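Local coordinates for outer membrane protein OMP121 (Bacteroides thetaiotaomicron, PDB 5FQ8) that probably imports nutrients across the bacterial outer membrane as a TonB-dependent receptor of the SusC type that binds calcium, at residues 381-386 / 407-412; 485-490 / 517-522; 828-833 / 962-967; 832-837 / 896-901. All coordinates share one frame; numbering follows the deposited sequence.

Contact 1. Residues 381-386 / 407-412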
loop_
_atom_site.group_PDB
_atom_site.type_symbol
_atom_site.label_atom_id
_atom_site.label_comp_id
_atom_site.label_asym_id
_atom_site.label_seq_id
_atom_site.Cartn_x
_atom_site.Cartn_y
_atom_site.Cartn_z
ATOM N N SER B 381 3.410 2.807 19.671
ATOM C CA SER B 381 4.864 2.818 19.638
ATOM C C SER B 381 5.419 1.968 20.768
ATOM O O SER B 381 4.860 1.945 21.862
ATOM C CB SER B 381 5.379 4.247 19.739
ATOM O OG SER B 381 6.745 4.279 20.066
ATOM N N GLU B 382 6.508 1.265 20.500
ATOM C CA GLU B 382 7.218 0.500 21.511
ATOM C C GLU B 382 8.677 0.901 21.461
ATOM O O GLU B 382 9.224 1.084 20.383
ATOM C CB GLU B 382 7.060 -0.992 21.276
ATOM C CG GLU B 382 5.965 -1.635 22.111
ATOM C CD GLU B 382 5.597 -3.025 21.656
ATOM O OE1 GLU B 382 5.118 -3.178 20.510
ATOM O OE2 GLU B 382 5.790 -3.964 22.454
ATOM N N ARG B 383 9.304 1.071 22.620
ATOM C CA ARG B 383 10.631 1.672 22.656
ATOM C C ARG B 383 11.447 1.101 23.795
ATOM O O ARG B 383 10.975 1.056 24.927
ATOM C CB ARG B 383 10.545 3.192 22.817
ATOM C CG ARG B 383 11.887 3.858 23.001
ATOM C CD ARG B 383 11.755 5.358 22.992
ATOM N NE ARG B 383 13.042 6.019 23.126
ATOM C CZ ARG B 383 13.168 7.316 23.319
ATOM N NH1 ARG B 383 12.085 8.059 23.393
ATOM N NH2 ARG B 383 14.363 7.866 23.448
ATOM N N PHE B 384 12.681 0.715 23.504
ATOM C CA PHE B 384 13.607 0.237 24.517
ATOM C C PHE B 384 14.890 1.052 24.454
ATOM O O PHE B 384 15.467 1.218 23.381
ATOM C CB PHE B 384 13.907 -1.252 24.325
ATOM C CG PHE B 384 15.100 -1.713 25.081
ATOM C CD1 PHE B 384 15.010 -1.994 26.427
ATOM C CD2 PHE B 384 16.323 -1.832 24.463
ATOM C CE1 PHE B 384 16.112 -2.405 27.141
ATOM C CE2 PHE B 384 17.436 -2.233 25.171
ATOM C CZ PHE B 384 17.334 -2.518 26.516
ATOM N N TYR B 385 15.334 1.560 25.596
ATOM C CA TYR B 385 16.615 2.243 25.637
ATOM C C TYR B 385 17.309 1.911 26.942
ATOM O O TYR B 385 16.677 1.473 27.897
ATOM C CB TYR B 385 16.466 3.756 25.456
ATOM C CG TYR B 385 15.667 4.467 26.507
ATOM C CD1 TYR B 385 14.288 4.468 26.478
ATOM C CD2 TYR B 385 16.298 5.175 27.511
ATOM C CE1 TYR B 385 13.564 5.134 27.437
ATOM C CE2 TYR B 385 15.589 5.835 28.469
ATOM C CZ TYR B 385 14.222 5.816 28.432
ATOM O OH TYR B 385 13.500 6.483 29.391
ATOM N N GLY B 386 18.622 2.098 26.974
ATOM C CA GLY B 386 19.338 1.887 28.216
ATOM C C GLY B 386 20.819 2.156 28.076
ATOM O O GLY B 386 21.274 2.662 27.056
ATOM N N ASP B 407 19.230 2.821 21.956
ATOM C CA ASP B 407 17.863 3.324 21.944
ATOM C C ASP B 407 17.222 2.894 20.635
ATOM O O ASP B 407 17.711 3.249 19.559
ATOM C CB ASP B 407 17.850 4.848 22.108
ATOM C CG ASP B 407 16.499 5.397 22.504
ATOM O OD1 ASP B 407 15.467 4.771 22.244
ATOM O OD2 ASP B 407 16.468 6.495 23.073
ATOM N N THR B 408 16.143 2.123 20.725
ATOM C CA THR B 408 15.470 1.566 19.562
ATOM C C THR B 408 13.968 1.696 19.748
ATOM O O THR B 408 13.454 1.584 20.863
ATOM C CB THR B 408 15.870 0.096 19.332
ATOM O OG1 THR B 408 14.889 -0.570 18.536
ATOM C CG2 THR B 408 16.004 -0.634 20.639
ATOM N N THR B 409 13.273 1.946 18.643
ATOM C CA THR B 409 11.852 2.237 18.680
ATOM C C THR B 409 11.188 1.668 17.449
ATOM O O THR B 409 11.711 1.792 16.344
ATOM C CB THR B 409 11.561 3.740 18.719
ATOM O OG1 THR B 409 12.418 4.395 19.650
ATOM C CG2 THR B 409 10.122 3.983 19.097
ATOM N N THR B 410 10.014 1.096 17.649
ATOM C CA THR B 410 9.167 0.594 16.583
ATOM C C THR B 410 7.821 1.289 16.730
ATOM O O THR B 410 7.130 1.097 17.725
ATOM C CB THR B 410 9.046 -0.931 16.666
ATOM O OG1 THR B 410 10.329 -1.532 16.463
ATOM C CG2 THR B 410 8.074 -1.454 15.632
ATOM N N GLY B 411 7.460 2.120 15.766
ATOM C CA GLY B 411 6.194 2.823 15.790
ATOM C C GLY B 411 5.381 2.436 14.578
ATOM O O GLY B 411 5.929 2.097 13.540
ATOM N N GLN B 412 4.064 2.487 14.723
ATOM C CA GLN B 412 3.161 1.986 13.698
ATOM C C GLN B 412 1.914 2.845 13.616
ATOM O O GLN B 412 1.090 2.820 14.524
ATOM C CB GLN B 412 2.781 0.547 13.979
ATOM C CG GLN B 412 1.745 0.007 13.032
ATOM C CD GLN B 412 1.337 -1.392 13.377
ATOM O OE1 GLN B 412 2.157 -2.205 13.762
ATOM N NE2 GLN B 412 0.059 -1.671 13.274
#

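Contact 2. Residues 485-490 / 517-522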
loop_
_atom_site.group_PDB
_atom_site.type_symbol
_atom_site.label_atom_id
_atom_site.label_comp_id
_atom_site.label_asym_id
_atom_site.label_seq_id
_atom_site.Cartn_x
_atom_site.Cartn_y
_atom_site.Cartn_z
ATOM N N ARG B 485 23.282 6.250 13.992
ATOM C CA ARG B 485 21.854 6.528 14.046
ATOM C C ARG B 485 21.202 5.999 12.778
ATOM O O ARG B 485 21.712 6.221 11.679
ATOM C CB ARG B 485 21.595 8.028 14.229
ATOM C CG ARG B 485 22.030 8.557 15.583
ATOM C CD ARG B 485 21.676 10.009 15.790
ATOM N NE ARG B 485 22.728 10.883 15.300
ATOM C CZ ARG B 485 22.539 12.154 15.013
ATOM N NH1 ARG B 485 21.341 12.670 15.173
ATOM N NH2 ARG B 485 23.532 12.897 14.571
ATOM N N LYS B 486 20.089 5.293 12.929
ATOM C CA LYS B 486 19.439 4.640 11.807
ATOM C C LYS B 486 17.938 4.779 11.944
ATOM O O LYS B 486 17.389 4.609 13.027
ATOM C CB LYS B 486 19.826 3.161 11.725
ATOM C CG LYS B 486 19.196 2.370 10.595
ATOM C CD LYS B 486 19.598 0.913 10.669
ATOM C CE LYS B 486 19.060 0.117 9.503
ATOM N NZ LYS B 486 19.291 -1.345 9.625
ATOM N N VAL B 487 17.279 5.101 10.852
ATOM C CA VAL B 487 15.827 5.104 10.815
ATOM C C VAL B 487 15.419 4.422 9.526
ATOM O O VAL B 487 16.119 4.524 8.518
ATOM C CB VAL B 487 15.259 6.533 10.930
ATOM C CG1 VAL B 487 15.924 7.434 9.954
ATOM C CG2 VAL B 487 13.782 6.549 10.714
ATOM N N SER B 488 14.329 3.669 9.579
ATOM C CA SER B 488 13.739 3.116 8.376
ATOM C C SER B 488 12.249 2.996 8.614
ATOM O O SER B 488 11.788 3.032 9.748
ATOM C CB SER B 488 14.363 1.769 8.002
ATOM O OG SER B 488 13.793 0.674 8.698
ATOM N N TYR B 489 11.489 2.901 7.536
ATOM C CA TYR B 489 10.068 2.638 7.684
ATOM C C TYR B 489 9.568 1.910 6.456
ATOM O O TYR B 489 10.283 1.747 5.475
ATOM C CB TYR B 489 9.250 3.916 7.932
ATOM C CG TYR B 489 9.191 4.896 6.783
ATOM C CD1 TYR B 489 8.363 4.679 5.698
ATOM C CD2 TYR B 489 9.936 6.052 6.807
ATOM C CE1 TYR B 489 8.307 5.562 4.669
ATOM C CE2 TYR B 489 9.880 6.944 5.777
ATOM C CZ TYR B 489 9.064 6.693 4.711
ATOM O OH TYR B 489 9.004 7.588 3.679
ATOM N N GLN B 490 8.320 1.469 6.539
ATOM C CA GLN B 490 7.643 0.790 5.447
ATOM C C GLN B 490 6.217 1.297 5.393
ATOM O O GLN B 490 5.455 1.106 6.336
ATOM C CB GLN B 490 7.666 -0.726 5.626
ATOM C CG GLN B 490 7.115 -1.456 4.435
ATOM C CD GLN B 490 6.783 -2.866 4.737
ATOM O OE1 GLN B 490 6.747 -3.259 5.880
ATOM N NE2 GLN B 490 6.548 -3.650 3.712
ATOM N N HIS B 517 11.740 3.391 3.066
ATOM C CA HIS B 517 12.755 4.417 3.306
ATOM C C HIS B 517 13.700 4.002 4.425
ATOM O O HIS B 517 13.295 3.320 5.359
ATOM C CB HIS B 517 12.103 5.753 3.656
ATOM C CG HIS B 517 13.073 6.869 3.820
ATOM N ND1 HIS B 517 13.570 7.581 2.754
ATOM C CD2 HIS B 517 13.653 7.392 4.924
ATOM C CE1 HIS B 517 14.411 8.500 3.193
ATOM N NE2 HIS B 517 14.480 8.406 4.507
ATOM N N MET B 518 14.956 4.439 4.332
ATOM C CA MET B 518 15.956 4.137 5.345
ATOM C C MET B 518 17.102 5.134 5.276
ATOM O O MET B 518 17.587 5.425 4.189
ATOM C CB MET B 518 16.525 2.729 5.171
ATOM C CG MET B 518 17.781 2.529 5.992
ATOM S SD MET B 518 19.033 1.582 5.180
ATOM C CE MET B 518 20.487 2.134 6.026
ATOM N N GLU B 519 17.562 5.618 6.434
ATOM C CA GLU B 519 18.763 6.443 6.523
ATOM C C GLU B 519 19.729 5.870 7.547
ATOM O O GLU B 519 19.320 5.251 8.525
ATOM C CB GLU B 519 18.465 7.875 6.933
ATOM C CG GLU B 519 17.315 8.520 6.261
ATOM C CD GLU B 519 17.048 9.859 6.839
ATOM O OE1 GLU B 519 17.518 10.083 7.961
ATOM O OE2 GLU B 519 16.397 10.692 6.186
ATOM N N LEU B 520 21.017 6.130 7.342
ATOM C CA LEU B 520 22.048 5.660 8.256
ATOM C C LEU B 520 23.208 6.638 8.250
ATOM O O LEU B 520 23.651 7.069 7.189
ATOM C CB LEU B 520 22.528 4.275 7.861
ATOM C CG LEU B 520 23.591 3.617 8.719
ATOM C CD1 LEU B 520 23.001 3.295 10.046
ATOM C CD2 LEU B 520 24.074 2.357 8.060
ATOM N N ARG B 521 23.695 6.984 9.429
ATOM C CA ARG B 521 24.777 7.945 9.556
ATOM C C ARG B 521 25.669 7.533 10.703
ATOM O O ARG B 521 25.200 7.004 11.706
ATOM C CB ARG B 521 24.253 9.349 9.804
ATOM C CG ARG B 521 23.412 9.456 11.042
ATOM C CD ARG B 521 22.769 10.813 11.181
ATOM N NE ARG B 521 23.753 11.876 11.200
ATOM C CZ ARG B 521 23.456 13.146 10.995
ATOM N NH1 ARG B 521 22.202 13.488 10.762
ATOM N NH2 ARG B 521 24.409 14.064 11.018
ATOM N N ARG B 522 26.955 7.776 10.547
ATOM C CA ARG B 522 27.927 7.385 11.551
ATOM C C ARG B 522 28.858 8.545 11.850
ATOM O O ARG B 522 29.093 9.413 11.009
ATOM C CB ARG B 522 28.724 6.169 11.109
ATOM C CG ARG B 522 27.916 4.899 11.108
ATOM C CD ARG B 522 28.755 3.679 10.791
ATOM N NE ARG B 522 27.944 2.474 10.888
ATOM C CZ ARG B 522 27.745 1.614 9.899
ATOM N NH1 ARG B 522 28.321 1.801 8.728
ATOM N NH2 ARG B 522 26.978 0.557 10.101
#

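Contact 3. Residues 828-833 / 962-967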
loop_
_atom_site.group_PDB
_atom_site.type_symbol
_atom_site.label_atom_id
_atom_site.label_comp_id
_atom_site.label_asym_id
_atom_site.label_seq_id
_atom_site.Cartn_x
_atom_site.Cartn_y
_atom_site.Cartn_z
ATOM N N VAL B 828 4.831 37.373 15.564
ATOM C CA VAL B 828 3.607 37.168 14.806
ATOM C C VAL B 828 3.564 35.732 14.315
ATOM O O VAL B 828 4.589 35.074 14.179
ATOM C CB VAL B 828 3.528 38.192 13.648
ATOM C CG1 VAL B 828 4.471 37.828 12.549
ATOM C CG2 VAL B 828 2.133 38.323 13.138
ATOM N N MET B 829 2.357 35.242 14.066
ATOM C CA MET B 829 2.167 33.883 13.601
ATOM C C MET B 829 0.929 33.831 12.720
ATOM O O MET B 829 -0.023 34.574 12.949
ATOM C CB MET B 829 2.029 32.927 14.790
ATOM C CG MET B 829 0.780 33.174 15.624
ATOM S SD MET B 829 0.610 32.136 17.068
ATOM C CE MET B 829 0.948 30.540 16.399
ATOM N N TYR B 830 0.940 32.966 11.708
ATOM C CA TYR B 830 -0.253 32.805 10.888
ATOM C C TYR B 830 -1.323 32.060 11.662
ATOM O O TYR B 830 -1.047 31.035 12.287
ATOM C CB TYR B 830 0.039 32.041 9.598
ATOM C CG TYR B 830 -1.254 31.712 8.868
ATOM C CD1 TYR B 830 -1.863 32.654 8.056
ATOM C CD2 TYR B 830 -1.892 30.481 9.031
ATOM C CE1 TYR B 830 -3.045 32.390 7.424
ATOM C CE2 TYR B 830 -3.086 30.209 8.394
ATOM C CZ TYR B 830 -3.652 31.174 7.585
ATOM O OH TYR B 830 -4.841 30.946 6.940
ATOM N N SER B 831 -2.560 32.527 11.575
ATOM C CA SER B 831 -3.643 31.891 12.312
ATOM C C SER B 831 -4.814 31.571 11.399
ATOM O O SER B 831 -5.581 32.467 11.048
ATOM C CB SER B 831 -4.101 32.769 13.460
ATOM O OG SER B 831 -5.408 32.388 13.808
ATOM N N ARG B 832 -4.998 30.289 11.068
ATOM C CA ARG B 832 -6.159 29.897 10.273
ATOM C C ARG B 832 -7.448 29.974 11.076
ATOM O O ARG B 832 -8.530 29.975 10.489
ATOM C CB ARG B 832 -5.977 28.483 9.695
ATOM C CG ARG B 832 -6.888 28.144 8.510
ATOM C CD ARG B 832 -7.038 26.660 8.237
ATOM N NE ARG B 832 -7.911 26.416 7.092
ATOM C CZ ARG B 832 -9.200 26.121 7.174
ATOM N NH1 ARG B 832 -9.773 25.993 8.337
ATOM N NH2 ARG B 832 -9.921 25.962 6.089
ATOM N N THR B 833 -7.354 30.059 12.402
ATOM C CA THR B 833 -8.552 30.195 13.219
ATOM C C THR B 833 -9.180 31.568 13.053
ATOM O O THR B 833 -10.407 31.703 13.047
ATOM C CB THR B 833 -8.218 29.939 14.679
ATOM O OG1 THR B 833 -7.502 28.714 14.795
ATOM C CG2 THR B 833 -9.468 29.839 15.475
ATOM N N GLY B 962 7.434 24.975 12.664
ATOM C CA GLY B 962 6.223 25.166 13.432
ATOM C C GLY B 962 5.932 26.621 13.735
ATOM O O GLY B 962 4.774 26.998 13.956
ATOM N N ASN B 963 6.962 27.460 13.733
ATOM C CA ASN B 963 6.772 28.855 14.070
ATOM C C ASN B 963 5.926 29.594 13.052
ATOM O O ASN B 963 5.507 30.717 13.330
ATOM C CB ASN B 963 8.124 29.542 14.223
ATOM C CG ASN B 963 8.765 29.262 15.566
ATOM O OD1 ASN B 963 8.096 29.254 16.587
ATOM N ND2 ASN B 963 10.063 29.020 15.569
ATOM N N TYR B 964 5.642 28.988 11.904
ATOM C CA TYR B 964 4.866 29.664 10.882
ATOM C C TYR B 964 3.476 30.007 11.381
ATOM O O TYR B 964 2.916 31.046 11.010
ATOM C CB TYR B 964 4.785 28.789 9.636
ATOM C CG TYR B 964 3.798 29.260 8.612
ATOM C CD1 TYR B 964 2.464 28.902 8.695
ATOM C CD2 TYR B 964 4.202 30.055 7.564
ATOM C CE1 TYR B 964 1.565 29.330 7.782
ATOM C CE2 TYR B 964 3.307 30.487 6.636
ATOM C CZ TYR B 964 1.988 30.118 6.748
ATOM O OH TYR B 964 1.072 30.543 5.831
ATOM N N GLY B 965 2.886 29.143 12.179
ATOM C CA GLY B 965 1.557 29.423 12.651
ATOM C C GLY B 965 0.797 28.159 12.951
ATOM O O GLY B 965 1.362 27.081 13.047
ATOM N N GLU B 966 -0.499 28.347 13.120
ATOM C CA GLU B 966 -1.432 27.299 13.488
ATOM C C GLU B 966 -2.452 27.176 12.376
ATOM O O GLU B 966 -2.945 28.186 11.879
ATOM C CB GLU B 966 -2.127 27.629 14.802
ATOM C CG GLU B 966 -3.610 27.315 14.813
ATOM C CD GLU B 966 -4.443 28.512 14.460
ATOM O OE1 GLU B 966 -3.889 29.608 14.475
ATOM O OE2 GLU B 966 -5.635 28.366 14.158
ATOM N N TYR B 967 -2.776 25.951 11.984
ATOM C CA TYR B 967 -3.635 25.734 10.832
ATOM C C TYR B 967 -4.930 25.068 11.280
ATOM O O TYR B 967 -5.238 23.947 10.896
ATOM C CB TYR B 967 -2.914 24.930 9.752
ATOM C CG TYR B 967 -3.419 25.318 8.396
ATOM C CD1 TYR B 967 -3.065 26.526 7.833
ATOM C CD2 TYR B 967 -4.309 24.513 7.710
ATOM C CE1 TYR B 967 -3.546 26.903 6.611
ATOM C CE2 TYR B 967 -4.795 24.887 6.490
ATOM C CZ TYR B 967 -4.408 26.088 5.951
ATOM O OH TYR B 967 -4.876 26.483 4.739
#

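Contact 4. Residues 832-837 / 896-901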
loop_
_atom_site.group_PDB
_atom_site.type_symbol
_atom_site.label_atom_id
_atom_site.label_comp_id
_atom_site.label_asym_id
_atom_site.label_seq_id
_atom_site.Cartn_x
_atom_site.Cartn_y
_atom_site.Cartn_z
ATOM N N ARG B 832 -4.998 30.289 11.068
ATOM C CA ARG B 832 -6.159 29.897 10.273
ATOM C C ARG B 832 -7.448 29.974 11.076
ATOM O O ARG B 832 -8.530 29.975 10.489
ATOM C CB ARG B 832 -5.977 28.483 9.695
ATOM C CG ARG B 832 -6.888 28.144 8.510
ATOM C CD ARG B 832 -7.038 26.660 8.237
ATOM N NE ARG B 832 -7.911 26.416 7.092
ATOM C CZ ARG B 832 -9.200 26.121 7.174
ATOM N NH1 ARG B 832 -9.773 25.993 8.337
ATOM N NH2 ARG B 832 -9.921 25.962 6.089
ATOM N N THR B 833 -7.354 30.059 12.402
ATOM C CA THR B 833 -8.552 30.195 13.219
ATOM C C THR B 833 -9.180 31.568 13.053
ATOM O O THR B 833 -10.407 31.703 13.047
ATOM C CB THR B 833 -8.218 29.939 14.679
ATOM O OG1 THR B 833 -7.502 28.714 14.795
ATOM C CG2 THR B 833 -9.468 29.839 15.475
ATOM N N LYS B 834 -8.355 32.596 12.915
ATOM C CA LYS B 834 -8.882 33.895 12.537
ATOM C C LYS B 834 -9.333 33.881 11.085
ATOM O O LYS B 834 -10.391 34.422 10.752
ATOM C CB LYS B 834 -7.825 34.971 12.777
ATOM C CG LYS B 834 -8.305 36.383 12.609
ATOM C CD LYS B 834 -7.150 37.352 12.527
ATOM C CE LYS B 834 -7.638 38.774 12.440
ATOM N NZ LYS B 834 -6.509 39.729 12.389
ATOM N N ASP B 835 -8.561 33.231 10.220
ATOM C CA ASP B 835 -8.915 33.124 8.810
ATOM C C ASP B 835 -10.326 32.579 8.624
ATOM O O ASP B 835 -11.162 33.195 7.957
ATOM C CB ASP B 835 -7.906 32.224 8.099
ATOM C CG ASP B 835 -7.671 32.626 6.673
ATOM O OD1 ASP B 835 -8.590 33.184 6.047
ATOM O OD2 ASP B 835 -6.556 32.379 6.182
ATOM N N ILE B 836 -10.603 31.411 9.197
ATOM C CA ILE B 836 -11.874 30.757 8.941
ATOM C C ILE B 836 -13.014 31.521 9.582
ATOM O O ILE B 836 -14.149 31.474 9.096
ATOM C CB ILE B 836 -11.833 29.303 9.429
ATOM C CG1 ILE B 836 -13.072 28.563 8.975
ATOM C CG2 ILE B 836 -11.745 29.262 10.917
ATOM C CD1 ILE B 836 -13.229 28.587 7.511
ATOM N N ASN B 837 -12.735 32.263 10.653
ATOM C CA ASN B 837 -13.799 32.950 11.362
ATOM C C ASN B 837 -14.096 34.304 10.768
ATOM O O ASN B 837 -15.227 34.782 10.862
ATOM C CB ASN B 837 -13.447 33.084 12.834
ATOM C CG ASN B 837 -13.626 31.808 13.559
ATOM O OD1 ASN B 837 -14.737 31.401 13.864
ATOM N ND2 ASN B 837 -12.532 31.142 13.814
ATOM N N SER B 896 -2.466 39.948 5.195
ATOM C CA SER B 896 -1.719 40.223 6.410
ATOM C C SER B 896 -2.612 40.273 7.639
ATOM O O SER B 896 -2.119 40.101 8.755
ATOM C CB SER B 896 -0.981 41.529 6.255
ATOM O OG SER B 896 -1.932 42.550 6.063
ATOM N N CYS B 897 -3.917 40.485 7.458
ATOM C CA CYS B 897 -4.846 40.463 8.581
ATOM C C CYS B 897 -4.706 39.201 9.401
ATOM O O CYS B 897 -4.974 39.209 10.604
ATOM C CB CYS B 897 -6.275 40.585 8.078
ATOM S SG CYS B 897 -7.536 40.312 9.298
ATOM N N PHE B 898 -4.268 38.117 8.784
ATOM C CA PHE B 898 -4.295 36.826 9.435
ATOM C C PHE B 898 -2.952 36.428 9.997
ATOM O O PHE B 898 -2.826 35.331 10.529
ATOM C CB PHE B 898 -4.813 35.777 8.466
ATOM C CG PHE B 898 -6.163 36.106 7.912
ATOM C CD1 PHE B 898 -7.253 36.216 8.745
ATOM C CD2 PHE B 898 -6.331 36.325 6.571
ATOM C CE1 PHE B 898 -8.483 36.527 8.252
ATOM C CE2 PHE B 898 -7.557 36.625 6.064
ATOM C CZ PHE B 898 -8.642 36.732 6.900
ATOM N N LEU B 899 -1.954 37.291 9.905
ATOM C CA LEU B 899 -0.828 37.223 10.819
ATOM C C LEU B 899 -1.243 37.852 12.141
ATOM O O LEU B 899 -1.688 39.005 12.174
ATOM C CB LEU B 899 0.380 37.928 10.228
ATOM C CG LEU B 899 0.958 37.182 9.043
ATOM C CD1 LEU B 899 1.965 38.024 8.349
ATOM C CD2 LEU B 899 1.592 35.916 9.524
ATOM N N VAL B 900 -1.114 37.089 13.223
ATOM C CA VAL B 900 -1.657 37.441 14.527
ATOM C C VAL B 900 -0.529 37.582 15.538
ATOM O O VAL B 900 0.464 36.851 15.482
ATOM C CB VAL B 900 -2.676 36.379 14.966
ATOM C CG1 VAL B 900 -2.990 36.500 16.427
ATOM C CG2 VAL B 900 -3.915 36.525 14.137
ATOM N N ASP B 901 -0.691 38.530 16.461
ATOM C CA ASP B 901 0.316 38.799 17.478
ATOM C C ASP B 901 0.531 37.584 18.376
ATOM O O ASP B 901 -0.419 37.006 18.902
ATOM C CB ASP B 901 -0.118 40.012 18.303
ATOM C CG ASP B 901 1.007 40.612 19.122
ATOM O OD1 ASP B 901 1.878 39.872 19.615
ATOM O OD2 ASP B 901 1.005 41.846 19.285
#

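Contact 1. Residues 381-386 / 407-412
Arg383 and Asp407 meet side-on across two antiparallel barrel strands. The arginine presents NE and NH2, one to each carboxylate oxygen. Arg383 NE lies 2.9 Å from Asp407 OD1, and each oxygen uses its syn lone pair. The guanidinium and carboxylate planes are only 20° apart, so the salt bridge is almost flat. The extended Arg383 chain, CG anti to the backbone N (chi1 174°), runs diagonally past Thr409 to get there. Arg383 CG passes 3.4 Å from Thr409 OG1. Tyr385 lies beside Asp407 and points the same way; Tyr385 CB is 3.4 Å from Asp407 CG. On the other face of the sheet, Thr408 CG2 approaches the ring edge of Phe384, 4.0 Å from CD2. Paired backbone bonds join Glu382 to Thr410 and Phe384 to Thr408; Glu382 N to Thr410 O measures 2.8 Å. The face with Glu382 and Phe384 meets the second subunit, where Glu382 pairs with Arg453 of that subunit and Phe384 meets its own counterpart. The salt bridge face turns inward: Arg383 also bonds Gly129 O and Asp407 OD2 accepts from Asn110 N. The two buried charges would largely neutralise each other, and they link the barrel wall to the plug.

Contact 2. Residues 485-490 / 517-522
His517 CB sits over one face of the Tyr489 ring, 3.6 Å from its centroid, in a CH-pi contact. The tyrosine bends over its neighbour because CG stands between the backbone N and carbonyl carbon (chi1 67°). The two rings themselves are slid apart and barely overlap. Along the strands the backbones are tightly joined. Arg485, Val487 and Tyr489 form hydrogen-bonded pairs with Arg521, Glu519 and His517; Glu519 N to Val487 O is 2.8 Å. Val487 and Glu519 lie side by side, with Val487 CG1 3.7 Å from Glu519 OE1. At the far end of the same face Arg485 lays its guanidinium flat on that of Arg521, centres 4.2 Å apart and planes at 23°. Both chains bend at chi3 to reach this stack. Asn483 accepts a bond from Arg485 NE and Asp597 forms a salt bridge with Arg521, which would ease the closeness of like charges.

The other face is looser. Leu520 CD1 touches Lys486 CB at 3.6 Å, and Ser488 CB meets Met518 CB at 3.7 Å. The extended Lys486 chain comes no closer than 4.3 Å to Met518, from its CE to the methionine CE. The chain of another protein packs on Met518 and Leu520. Neighbouring antiparallel strands of this kind, with strand 446-469 on the far side of 472-495, are typical of the transmembrane beta barrel of TonB-dependent receptors.

Contact 3. Residues 828-833 / 962-967
Arg832 lays its CD over the centre of the Tyr967 ring, 3.4 Å from the centroid. Its CG is turned opposite the backbone N (chi1 -161°) and the chain stays extended to NE, which carries the methylenes across the ring. The guanidinium is turned 52° from the ring plane and bonds Asn332 beyond it. Tyr830 also swings its CG away from its own N (chi1 172°). Its ring lies alongside Tyr964, pointing the same way, with Tyr830 CB 3.6 Å from Tyr964 CE1. Those planes are oblique. Tyr964 OH stands over one face of the Tyr830 ring and is hydrogen-bonded to Thr751 O. Tyr830 CE2 meets Tyr967 CD1 at 3.7 Å. Glu966 bends back toward Ser831, whose OG gives OE1 a weak bond; the exact place of this carboxylate is doubtful. Gly965 has backbone angles that call for glycine. Backbone bonds run from Tyr830 N to Tyr964 O, from Glu966 N to Tyr830 O and from Arg832 N to Glu966 O, the last 3.0 Å long. Ser831 is the N-cap of helix 832-839, its OG bonding Lys834 N. Short strand 965-966 runs parallel to strand 828-831, which pairs antiparallel with strand 899-915 as well, just where helix 832-839 begins.

Contact 4. Residues 832-837 / 896-901
Lys834 reaches from the first turn of helix 832-839 to the backbone of Cys897. This is the polar part of the contact: NZ donates to Cys897 O. The modelled distance is very short, so its exact length is doubtful. The lysine chain, extended throughout and leaving CA on the side away from its own N (chi1 -172°), carries NZ to the 3-10 turn. NZ is also near Cys897 SG.

Apolar packing lines the same chain. Lys834 CD lies 3.7 Å from Val900 CG2, and Lys834 CG meets Phe898 CD1 at 4.0 Å. Lys834 slants past both Val900 and Phe898.

The third element is packing on a ring face. The carboxylate of Asp835 stacks on Phe898, with planes 14° apart. Asp835 OD1 stands over the face near the rim, 3.6 Å from Phe898 CE2. Asp835 CB adds a CH-pi contact 4.3 Å from the ring centroid. Cys897 SG lies over the opposite face. Asp835 OD2 is bonded to Tyr830 OH, which would limit how the carboxylate turns.

Phe898 ends a short 3-10 turn that leads into strand 899-915. Strand 828-831 pairs with that strand's start and runs directly into helix 832-839, and Tyr335 of helix 330-335 packs on Thr833, Ile836 and Asn837 of the helix.

How the contacts relate
Contacts 1 and 2 join neighbouring strands of the barrel wall. Their centres are 14 Å apart, and both reach the second subunit. Contact 1 is buried and carries a salt bridge on its inner face. Contact 2 is a surface contact, with an arginine stack instead of a neutralising pair across the strands. Contacts 3 and 4 are buried within one chain, with centres 8 Å apart. They share Arg832 and Thr833 and both use helix 832-839. Here short strands, turns and a helix replace the long strands, and aromatic rings carry much of the packing. Contacts 1 and 4 lie on opposite sides of the chain's centre.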